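Local coordinates for protein yncA (Salmonella typhimurium, PDB 3DR6) that probably transfers an acetyl group from acetyl-coenzyme A to an acceptor that remains to be defined, as a putative acetyltransferase of the GNAT family, at residues W45-V56 with G67-R75; T5-A16 with P55-V65. All coordinates share one frame; numbering follows the deposited sequence.

Interaction 1: residues W45-V56 with G67-R75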
loop_
_atom_site.group_PDB
_atom_site.type_symbol
_atom_site.label_atom_id
_atom_site.label_comp_id
_atom_site.label_asym_id
_atom_site.label_seq_id
_atom_site.Cartn_x
_atom_site.Cartn_y
_atom_site.Cartn_z
ATOM N N TRP C 45 -1.280 13.711 13.836
ATOM C CA TRP C 45 -0.758 12.389 13.479
ATOM C C TRP C 45 -0.458 11.529 14.705
ATOM O O TRP C 45 -0.796 10.341 14.728
ATOM C CB TRP C 45 0.496 12.540 12.603
ATOM C CG TRP C 45 1.312 11.271 12.394
ATOM C CD1 TRP C 45 1.103 10.306 11.448
ATOM C CD2 TRP C 45 2.476 10.865 13.130
ATOM N NE1 TRP C 45 2.056 9.320 11.557
ATOM C CE2 TRP C 45 2.915 9.637 12.574
ATOM C CE3 TRP C 45 3.194 11.417 14.206
ATOM C CZ2 TRP C 45 4.038 8.939 13.065
ATOM C CZ3 TRP C 45 4.321 10.722 14.693
ATOM C CH2 TRP C 45 4.725 9.498 14.115
ATOM N N TYR C 46 0.176 12.135 15.710
ATOM C CA TYR C 46 0.509 11.466 16.966
ATOM C C TYR C 46 -0.749 10.962 17.681
ATOM O O TYR C 46 -0.808 9.804 18.106
ATOM C CB TYR C 46 1.313 12.402 17.884
ATOM C CG TYR C 46 1.439 11.912 19.309
ATOM C CD1 TYR C 46 2.436 10.998 19.676
ATOM C CD2 TYR C 46 0.557 12.360 20.295
ATOM C CE1 TYR C 46 2.542 10.546 20.981
ATOM C CE2 TYR C 46 0.653 11.913 21.595
ATOM C CZ TYR C 46 1.639 11.005 21.933
ATOM O OH TYR C 46 1.727 10.578 23.237
ATOM N N GLU C 47 -1.748 11.840 17.807
ATOM C CA GLU C 47 -3.016 11.475 18.445
ATOM C C GLU C 47 -3.723 10.339 17.715
ATOM O O GLU C 47 -4.197 9.390 18.338
ATOM C CB GLU C 47 -3.931 12.699 18.581
ATOM C CG GLU C 47 -3.402 13.763 19.566
ATOM C CD GLU C 47 -3.348 13.280 21.021
ATOM O OE1 GLU C 47 -4.132 12.369 21.387
ATOM O OE2 GLU C 47 -2.531 13.829 21.804
ATOM N N ALA C 48 -3.787 10.433 16.394
ATOM C CA ALA C 48 -4.351 9.365 15.593
ATOM C C ALA C 48 -3.672 8.020 15.885
ATOM O O ALA C 48 -4.360 7.001 16.038
ATOM C CB ALA C 48 -4.288 9.715 14.121
ATOM N N ARG C 49 -2.336 8.010 15.988
ATOM C CA ARG C 49 -1.609 6.772 16.326
ATOM C C ARG C 49 -2.005 6.257 17.699
ATOM O O ARG C 49 -2.266 5.059 17.863
ATOM C CB ARG C 49 -0.085 6.948 16.242
ATOM C CG ARG C 49 0.442 7.014 14.840
ATOM C CD ARG C 49 0.316 5.670 14.132
ATOM N NE ARG C 49 0.281 5.786 12.681
ATOM C CZ ARG C 49 1.368 5.810 11.913
ATOM N NH1 ARG C 49 2.566 5.756 12.464
ATOM N NH2 ARG C 49 1.267 5.916 10.593
ATOM N N GLN C 50 -2.048 7.163 18.681
ATOM C CA GLN C 50 -2.496 6.821 20.035
ATOM C C GLN C 50 -3.895 6.196 20.009
ATOM O O GLN C 50 -4.154 5.210 20.701
ATOM C CB GLN C 50 -2.484 8.048 20.964
ATOM C CG GLN C 50 -1.120 8.747 21.110
ATOM C CD GLN C 50 0.019 7.773 21.416
ATOM O OE1 GLN C 50 0.808 7.399 20.528
ATOM N NE2 GLN C 50 0.100 7.346 22.670
ATOM N N LEU C 51 -4.777 6.771 19.193
ATOM C CA LEU C 51 -6.152 6.281 19.036
ATOM C C LEU C 51 -6.173 4.840 18.508
ATOM O O LEU C 51 -7.017 4.040 18.907
ATOM C CB LEU C 51 -6.944 7.212 18.101
ATOM C CG LEU C 51 -7.590 8.535 18.560
ATOM C CD1 LEU C 51 -6.880 9.271 19.730
ATOM C CD2 LEU C 51 -7.749 9.480 17.353
ATOM N N LEU C 52 -5.235 4.513 17.616
ATOM C CA LEU C 52 -5.114 3.155 17.065
ATOM C C LEU C 52 -4.396 2.188 18.014
ATOM O O LEU C 52 -4.362 0.982 17.770
ATOM C CB LEU C 52 -4.391 3.178 15.710
ATOM C CG LEU C 52 -5.049 3.790 14.474
ATOM C CD1 LEU C 52 -4.057 3.788 13.335
ATOM C CD2 LEU C 52 -6.299 3.031 14.065
ATOM N N GLY C 53 -3.827 2.711 19.100
ATOM C CA GLY C 53 -2.979 1.911 19.988
ATOM C C GLY C 53 -1.590 1.628 19.398
ATOM O O GLY C 53 -0.897 0.714 19.842
ATOM N N TYR C 54 -1.186 2.406 18.396
ATOM C CA TYR C 54 0.124 2.196 17.763
ATOM C C TYR C 54 1.222 3.055 18.402
ATOM O O TYR C 54 0.943 4.163 18.871
ATOM C CB TYR C 54 0.067 2.413 16.256
ATOM C CG TYR C 54 -0.790 1.411 15.510
ATOM C CD1 TYR C 54 -1.323 0.281 16.151
ATOM C CD2 TYR C 54 -1.054 1.577 14.153
ATOM C CE1 TYR C 54 -2.125 -0.639 15.451
ATOM C CE2 TYR C 54 -1.850 0.666 13.446
ATOM C CZ TYR C 54 -2.373 -0.437 14.101
ATOM O OH TYR C 54 -3.154 -1.332 13.405
ATOM N N PRO C 55 2.463 2.537 18.420
ATOM C CA PRO C 55 3.509 3.219 19.178
ATOM C C PRO C 55 4.137 4.370 18.405
ATOM O O PRO C 55 4.263 4.319 17.165
ATOM C CB PRO C 55 4.525 2.105 19.445
ATOM C CG PRO C 55 4.431 1.233 18.168
ATOM C CD PRO C 55 2.967 1.316 17.744
ATOM N N VAL C 56 4.490 5.426 19.139
ATOM C CA VAL C 56 5.396 6.444 18.630
ATOM C C VAL C 56 6.551 6.460 19.630
ATOM O O VAL C 56 6.340 6.727 20.822
ATOM C CB VAL C 56 4.719 7.843 18.470
ATOM C CG1 VAL C 56 5.715 8.859 17.892
ATOM C CG2 VAL C 56 3.469 7.762 17.552
ATOM N N GLY C 67 15.941 10.938 17.174
ATOM C CA GLY C 67 15.263 10.102 16.185
ATOM C C GLY C 67 13.881 9.716 16.659
ATOM O O GLY C 67 13.546 9.882 17.833
ATOM N N TYR C 68 13.071 9.191 15.748
ATOM C CA TYR C 68 11.778 8.673 16.138
ATOM C C TYR C 68 11.357 7.514 15.238
ATOM O O TYR C 68 11.895 7.332 14.124
ATOM C CB TYR C 68 10.709 9.783 16.166
ATOM C CG TYR C 68 10.109 10.178 14.820
ATOM C CD1 TYR C 68 10.704 11.171 14.027
ATOM C CD2 TYR C 68 8.927 9.583 14.357
ATOM C CE1 TYR C 68 10.153 11.546 12.817
ATOM C CE2 TYR C 68 8.366 9.956 13.132
ATOM C CZ TYR C 68 8.982 10.933 12.372
ATOM O OH TYR C 68 8.423 11.312 11.163
ATOM N N ALA C 69 10.406 6.730 15.735
ATOM C CA ALA C 69 9.921 5.549 15.009
ATOM C C ALA C 69 8.443 5.329 15.306
ATOM O O ALA C 69 7.957 5.620 16.410
ATOM C CB ALA C 69 10.730 4.318 15.384
ATOM N N SER C 70 7.731 4.823 14.309
ATOM C CA SER C 70 6.321 4.455 14.493
ATOM C C SER C 70 5.977 3.367 13.482
ATOM O O SER C 70 6.795 3.050 12.612
ATOM C CB SER C 70 5.415 5.682 14.280
ATOM O OG SER C 70 4.085 5.405 14.711
ATOM N N PHE C 71 4.789 2.787 13.608
ATOM C CA PHE C 71 4.234 2.033 12.488
ATOM C C PHE C 71 2.769 2.357 12.320
ATOM O O PHE C 71 2.090 2.828 13.273
ATOM C CB PHE C 71 4.501 0.519 12.601
ATOM C CG PHE C 71 3.868 -0.154 13.800
ATOM C CD1 PHE C 71 2.480 -0.330 13.868
ATOM C CD2 PHE C 71 4.675 -0.664 14.829
ATOM C CE1 PHE C 71 1.884 -0.986 14.966
ATOM C CE2 PHE C 71 4.093 -1.333 15.940
ATOM C CZ PHE C 71 2.691 -1.484 16.002
ATOM N N GLY C 72 2.296 2.111 11.106
ATOM C CA GLY C 72 0.878 2.186 10.790
ATOM C C GLY C 72 0.444 1.023 9.931
ATOM O O GLY C 72 1.252 0.169 9.557
ATOM N N ASP C 73 -0.839 0.981 9.623
ATOM C CA ASP C 73 -1.357 -0.063 8.755
ATOM C C ASP C 73 -0.689 0.045 7.397
ATOM O O ASP C 73 -0.486 1.149 6.882
ATOM C CB ASP C 73 -2.864 0.045 8.617
ATOM C CG ASP C 73 -3.574 -0.144 9.942
ATOM O OD1 ASP C 73 -3.114 -0.952 10.770
ATOM O OD2 ASP C 73 -4.597 0.542 10.158
ATOM N N TRP C 74 -0.290 -1.101 6.855
ATOM C CA TRP C 74 0.416 -1.140 5.575
ATOM C C TRP C 74 -0.527 -0.810 4.419
ATOM O O TRP C 74 -0.174 -0.046 3.505
ATOM C CB TRP C 74 1.033 -2.520 5.370
ATOM C CG TRP C 74 1.759 -2.674 4.057
ATOM C CD1 TRP C 74 2.693 -1.817 3.514
ATOM C CD2 TRP C 74 1.660 -3.774 3.156
ATOM N NE1 TRP C 74 3.157 -2.311 2.321
ATOM C CE2 TRP C 74 2.540 -3.509 2.071
ATOM C CE3 TRP C 74 0.905 -4.956 3.145
ATOM C CZ2 TRP C 74 2.685 -4.389 0.992
ATOM C CZ3 TRP C 74 1.052 -5.836 2.048
ATOM C CH2 TRP C 74 1.946 -5.544 1.004
ATOM N N ARG C 75 -1.722 -1.382 4.477
ATOM C CA ARG C 75 -2.767 -1.198 3.461
ATOM C C ARG C 75 -4.135 -1.006 4.144
ATOM O O ARG C 75 -4.276 -1.327 5.342
ATOM C CB ARG C 75 -2.748 -2.383 2.488
ATOM C CG ARG C 75 -1.550 -2.344 1.524
ATOM C CD ARG C 75 -1.329 -3.612 0.664
ATOM N NE ARG C 75 -2.443 -3.980 -0.217
ATOM C CZ ARG C 75 -2.681 -3.482 -1.430
ATOM N NH1 ARG C 75 -1.915 -2.537 -1.960
ATOM N NH2 ARG C 75 -3.726 -3.938 -2.122
#
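Ser70 OG is gripped from two sides: it donates a hydrogen bond to Pro55 O, 2.7 Å away, and accepts from Arg49 NH1, also at 2.7 Å. A small hydroxyl that both donates and accepts suits this buried spot, since it satisfies a proline carbonyl and a guanidinium together. Its torsion, with OG anti to the backbone N (chi1 -169°), carries the oxygen to the carbonyl. The arginine bond is bent (136° at the hydrogen), though OG lies almost in the guanidinium plane. Arg49 reaches down by a kink at chi2, and its flat end is sandwiched: Trp45 NE1 sits over the centre of one face, and the Phe71 carbonyl and Gly72 CA over the other, where a residue without a side chain leaves room. The indole's far rim, CZ2 and CH2, rests on Ser70 CB and Tyr68 CE2. Beyond the helix, which Gly53 ends in a Schellman motif, Tyr54 takes Phe71 CE1 over one face, 3.6 Å from Tyr54 CG, the two rings being inclined at 51°, and its OH donates to Asp73 OD1 on the syn side at 2.7 Å. Pro55 CD stands over the Phe71 ring in a CH-pi contact, 3.6 Å from the centroid. Thus the end of helix 39-52 and the turn after it pack on strand 64-73, while helix 99-113 covers Pro55 and Phe71 through Leu107, and strand 83-90 lies alongside.

Interaction 2: residues T5-A16 with P55-V65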
loop_
_atom_site.group_PDB
_atom_site.type_symbol
_atom_site.label_atom_id
_atom_site.label_comp_id
_atom_site.label_asym_id
_atom_site.label_seq_id
_atom_site.Cartn_x
_atom_site.Cartn_y
_atom_site.Cartn_z
ATOM N N THR C 5 18.715 6.726 25.315
ATOM C CA THR C 5 17.554 5.929 25.731
ATOM C C THR C 5 16.519 6.002 24.624
ATOM O O THR C 5 16.573 6.907 23.780
ATOM C CB THR C 5 16.897 6.472 27.013
ATOM O OG1 THR C 5 16.603 7.871 26.840
ATOM C CG2 THR C 5 17.802 6.285 28.227
ATOM N N ILE C 6 15.590 5.047 24.635
ATOM C CA ILE C 6 14.422 5.060 23.755
ATOM C C ILE C 6 13.207 4.985 24.659
ATOM O O ILE C 6 13.184 4.212 25.616
ATOM C CB ILE C 6 14.420 3.878 22.745
ATOM C CG1 ILE C 6 15.526 4.065 21.700
ATOM C CG2 ILE C 6 13.049 3.776 22.045
ATOM C CD1 ILE C 6 15.851 2.808 20.906
ATOM N N ARG C 7 12.221 5.825 24.394
ATOM C CA ARG C 7 11.019 5.849 25.211
ATOM C C ARG C 7 9.832 6.116 24.311
ATOM O O ARG C 7 10.003 6.474 23.144
ATOM C CB ARG C 7 11.128 6.948 26.280
ATOM C CG ARG C 7 11.357 8.334 25.698
ATOM C CD ARG C 7 11.155 9.366 26.775
ATOM N NE ARG C 7 11.568 10.697 26.354
ATOM C CZ ARG C 7 10.825 11.516 25.616
ATOM N NH1 ARG C 7 9.628 11.145 25.193
ATOM N NH2 ARG C 7 11.299 12.711 25.282
ATOM N N PHE C 8 8.628 5.933 24.841
ATOM C CA PHE C 8 7.431 6.401 24.158
ATOM C C PHE C 8 7.430 7.918 24.053
ATOM O O PHE C 8 7.833 8.616 24.993
ATOM C CB PHE C 8 6.167 5.919 24.881
ATOM C CG PHE C 8 5.924 4.454 24.725
ATOM C CD1 PHE C 8 5.500 3.938 23.502
ATOM C CD2 PHE C 8 6.139 3.582 25.784
ATOM C CE1 PHE C 8 5.280 2.585 23.339
ATOM C CE2 PHE C 8 5.925 2.215 25.623
ATOM C CZ PHE C 8 5.501 1.719 24.400
ATOM N N ALA C 9 6.988 8.417 22.900
ATOM C CA ALA C 9 6.886 9.856 22.680
ATOM C C ALA C 9 5.721 10.453 23.473
ATOM O O ALA C 9 4.750 9.736 23.813
ATOM C CB ALA C 9 6.743 10.163 21.174
ATOM N N ASP C 10 5.858 11.746 23.793
ATOM C CA ASP C 10 4.814 12.587 24.403
ATOM C C ASP C 10 4.390 13.648 23.407
ATOM O O ASP C 10 5.105 13.907 22.425
ATOM C CB ASP C 10 5.364 13.383 25.601
ATOM C CG ASP C 10 5.911 12.520 26.692
ATOM O OD1 ASP C 10 5.607 11.297 26.720
ATOM O OD2 ASP C 10 6.638 13.079 27.545
ATOM N N LYS C 11 3.265 14.312 23.692
ATOM C CA LYS C 11 2.885 15.539 22.975
ATOM C C LYS C 11 4.033 16.545 22.876
ATOM O O LYS C 11 4.195 17.206 21.844
ATOM C CB LYS C 11 1.700 16.225 23.654
ATOM C CG LYS C 11 0.325 15.710 23.264
ATOM C CD LYS C 11 -0.752 16.610 23.880
ATOM C CE LYS C 11 -0.701 18.022 23.267
ATOM N NZ LYS C 11 -1.315 19.083 24.123
ATOM N N ALA C 12 4.830 16.663 23.939
ATOM C CA ALA C 12 5.937 17.629 23.973
ATOM C C ALA C 12 7.095 17.316 23.005
ATOM O O ALA C 12 7.939 18.182 22.745
ATOM C CB ALA C 12 6.457 17.797 25.399
ATOM N N ASP C 13 7.120 16.091 22.479
ATOM C CA ASP C 13 8.146 15.642 21.517
ATOM C C ASP C 13 7.801 15.950 20.066
ATOM O O ASP C 13 8.630 15.732 19.166
ATOM C CB ASP C 13 8.345 14.128 21.622
ATOM C CG ASP C 13 8.865 13.703 22.967
ATOM O OD1 ASP C 13 9.739 14.414 23.506
ATOM O OD2 ASP C 13 8.391 12.666 23.487
ATOM N N CYS C 14 6.588 16.449 19.847
ATOM C CA CYS C 14 6.066 16.609 18.491
ATOM C C CYS C 14 6.746 17.721 17.690
ATOM O O CYS C 14 6.841 17.609 16.467
ATOM C CB CYS C 14 4.532 16.715 18.478
ATOM S SG CYS C 14 3.712 15.137 18.811
ATOM N N ALA C 15 7.216 18.783 18.354
ATOM C CA ALA C 15 8.015 19.773 17.649
ATOM C C ALA C 15 9.322 19.172 17.113
ATOM O O ALA C 15 9.696 19.443 15.973
ATOM C CB ALA C 15 8.282 21.021 18.517
ATOM N N ALA C 16 10.005 18.361 17.925
ATOM C CA ALA C 16 11.251 17.705 17.480
ATOM C C ALA C 16 10.992 16.684 16.346
ATOM O O ALA C 16 11.781 16.567 15.398
ATOM C CB ALA C 16 11.933 17.019 18.649
ATOM N N PRO C 55 2.463 2.537 18.420
ATOM C CA PRO C 55 3.509 3.219 19.178
ATOM C C PRO C 55 4.137 4.370 18.405
ATOM O O PRO C 55 4.263 4.319 17.165
ATOM C CB PRO C 55 4.525 2.105 19.445
ATOM C CG PRO C 55 4.431 1.233 18.168
ATOM C CD PRO C 55 2.967 1.316 17.744
ATOM N N VAL C 56 4.490 5.426 19.139
ATOM C CA VAL C 56 5.396 6.444 18.630
ATOM C C VAL C 56 6.551 6.460 19.630
ATOM O O VAL C 56 6.340 6.727 20.822
ATOM C CB VAL C 56 4.719 7.843 18.470
ATOM C CG1 VAL C 56 5.715 8.859 17.892
ATOM C CG2 VAL C 56 3.469 7.762 17.552
ATOM N N LEU C 57 7.747 6.101 19.160
ATOM C CA LEU C 57 8.949 6.046 20.009
ATOM C C LEU C 57 9.875 7.203 19.671
ATOM O O LEU C 57 9.915 7.661 18.522
ATOM C CB LEU C 57 9.717 4.746 19.776
ATOM C CG LEU C 57 8.948 3.430 19.973
ATOM C CD1 LEU C 57 9.763 2.261 19.439
ATOM C CD2 LEU C 57 8.552 3.227 21.433
ATOM N N VAL C 58 10.631 7.672 20.662
ATOM C CA VAL C 58 11.733 8.586 20.368
ATOM C C VAL C 58 13.020 8.040 20.953
ATOM O O VAL C 58 12.995 7.401 22.020
ATOM C CB VAL C 58 11.497 10.037 20.892
ATOM C CG1 VAL C 58 10.359 10.712 20.131
ATOM C CG2 VAL C 58 11.238 10.035 22.388
ATOM N N SER C 59 14.139 8.296 20.263
ATOM C CA SER C 59 15.459 8.192 20.880
ATOM C C SER C 59 15.862 9.553 21.483
ATOM O O SER C 59 15.540 10.619 20.945
ATOM C CB SER C 59 16.536 7.681 19.908
ATOM O OG SER C 59 16.507 8.348 18.660
ATOM N N GLU C 60 16.554 9.503 22.614
ATOM C CA GLU C 60 16.912 10.710 23.334
ATOM C C GLU C 60 18.362 10.567 23.815
ATOM O O GLU C 60 18.808 9.467 24.160
ATOM C CB GLU C 60 15.950 10.879 24.508
ATOM C CG GLU C 60 15.903 12.241 25.187
ATOM C CD GLU C 60 14.934 12.241 26.369
ATOM O OE1 GLU C 60 14.201 11.247 26.555
ATOM O OE2 GLU C 60 14.912 13.222 27.137
ATOM N N GLU C 61 19.086 11.684 23.810
ATOM C CA GLU C 61 20.464 11.768 24.294
ATOM C C GLU C 61 20.624 13.162 24.894
ATOM O O GLU C 61 20.373 14.173 24.210
ATOM C CB GLU C 61 21.438 11.568 23.130
ATOM C CG GLU C 61 22.938 11.552 23.495
ATOM C CD GLU C 61 23.816 11.609 22.247
ATOM O OE1 GLU C 61 23.663 10.732 21.368
ATOM O OE2 GLU C 61 24.632 12.553 22.121
ATOM N N ASN C 62 21.012 13.212 26.170
ATOM C CA ASN C 62 21.198 14.467 26.888
ATOM C C ASN C 62 19.964 15.364 26.744
ATOM O O ASN C 62 20.079 16.573 26.552
ATOM C CB ASN C 62 22.470 15.179 26.398
ATOM C CG ASN C 62 23.127 16.040 27.484
ATOM O OD1 ASN C 62 22.953 15.810 28.682
ATOM N ND2 ASN C 62 23.905 17.037 27.050
ATOM N N GLY C 63 18.784 14.751 26.822
ATOM C CA GLY C 63 17.529 15.482 26.683
ATOM C C GLY C 63 17.127 15.916 25.273
ATOM O O GLY C 63 16.095 16.579 25.106
ATOM N N VAL C 64 17.918 15.562 24.258
ATOM C CA VAL C 64 17.609 15.944 22.869
ATOM C C VAL C 64 17.022 14.728 22.125
ATOM O O VAL C 64 17.558 13.616 22.224
ATOM C CB VAL C 64 18.857 16.508 22.122
ATOM C CG1 VAL C 64 18.532 16.812 20.641
ATOM C CG2 VAL C 64 19.416 17.774 22.849
ATOM N N VAL C 65 15.911 14.940 21.423
ATOM C CA VAL C 65 15.323 13.883 20.582
ATOM C C VAL C 65 16.208 13.715 19.337
ATOM O O VAL C 65 16.358 14.635 18.549
ATOM C CB VAL C 65 13.841 14.197 20.201
ATOM C CG1 VAL C 65 13.298 13.182 19.166
ATOM C CG2 VAL C 65 12.953 14.184 21.462
HETATM O O HOH W 1 18.547 9.659 27.521
#
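Arg7 and Glu60 meet on one face of an antiparallel strand pair, where Arg7 NE donates to Glu60 OE1 at 2.7 Å in a salt bridge. The oxygen lies near the guanidinium plane but is approached from above its own carboxylate plane, the two planes standing 89° apart. Arginine suits the place because its other two nitrogens remain available: NH1 and NH2 hold Asp13 end-on, at 2.6 Å to OD2 and 2.9 Å to OD1. Asp13 OD2 also accepts from Asp10 N, which fixes the carboxylate at the turn into helix 14-27. The tight part lies beneath. Val58 CG2 presses on a guanidinium face, 3.4 Å from NH1, and its CG1 meets the small Ala9 CB, which also touches Val56 CG1. Ala16 CB packs on Val65 CB at 3.7 Å, a methyl letting the helix come close. By contrast, the two ends of strand 5-8 are looser: at one, exposed Thr5 holds a water through OG1; at the other, Phe8, also exposed, touches Leu57 CD2 with CD1 at 3.8 Å and has Arg106 of helix 99-113 in a cation-pi contact. Backbone bonds pair Thr5 with Glu60 and Arg7 with Val58, then Ala9 N with Val56 O. Continued through the type I' turn at Glu61-Val64, this is the antiparallel N-terminal part of the sheet, as in the GNAT fold.

In the fold
Pro55 and Val56 belong to both contacts, so the chain leaving helix 39-52 in interaction 1 becomes the middle strand of interaction 2. The two centres lie about 14 Å apart, yet the contacts join directly through neighbouring strands 56-61 and 64-73: Leu57 N lies 2.8 Å from Ala69 O, and Ser59 N lies 3.0 Å from Gly67 O, both probable hydrogen bonds. Their segments alternate along the chain. Tyr46 OH, hydrogen-bonded to Ala9 O, ties the helix of interaction 1 to residues 5-16 of interaction 2. Together they fasten helices 14-27 and 39-52 to the N-terminal strands, a region that in GNAT relatives commonly helps shape the acceptor side of the active site.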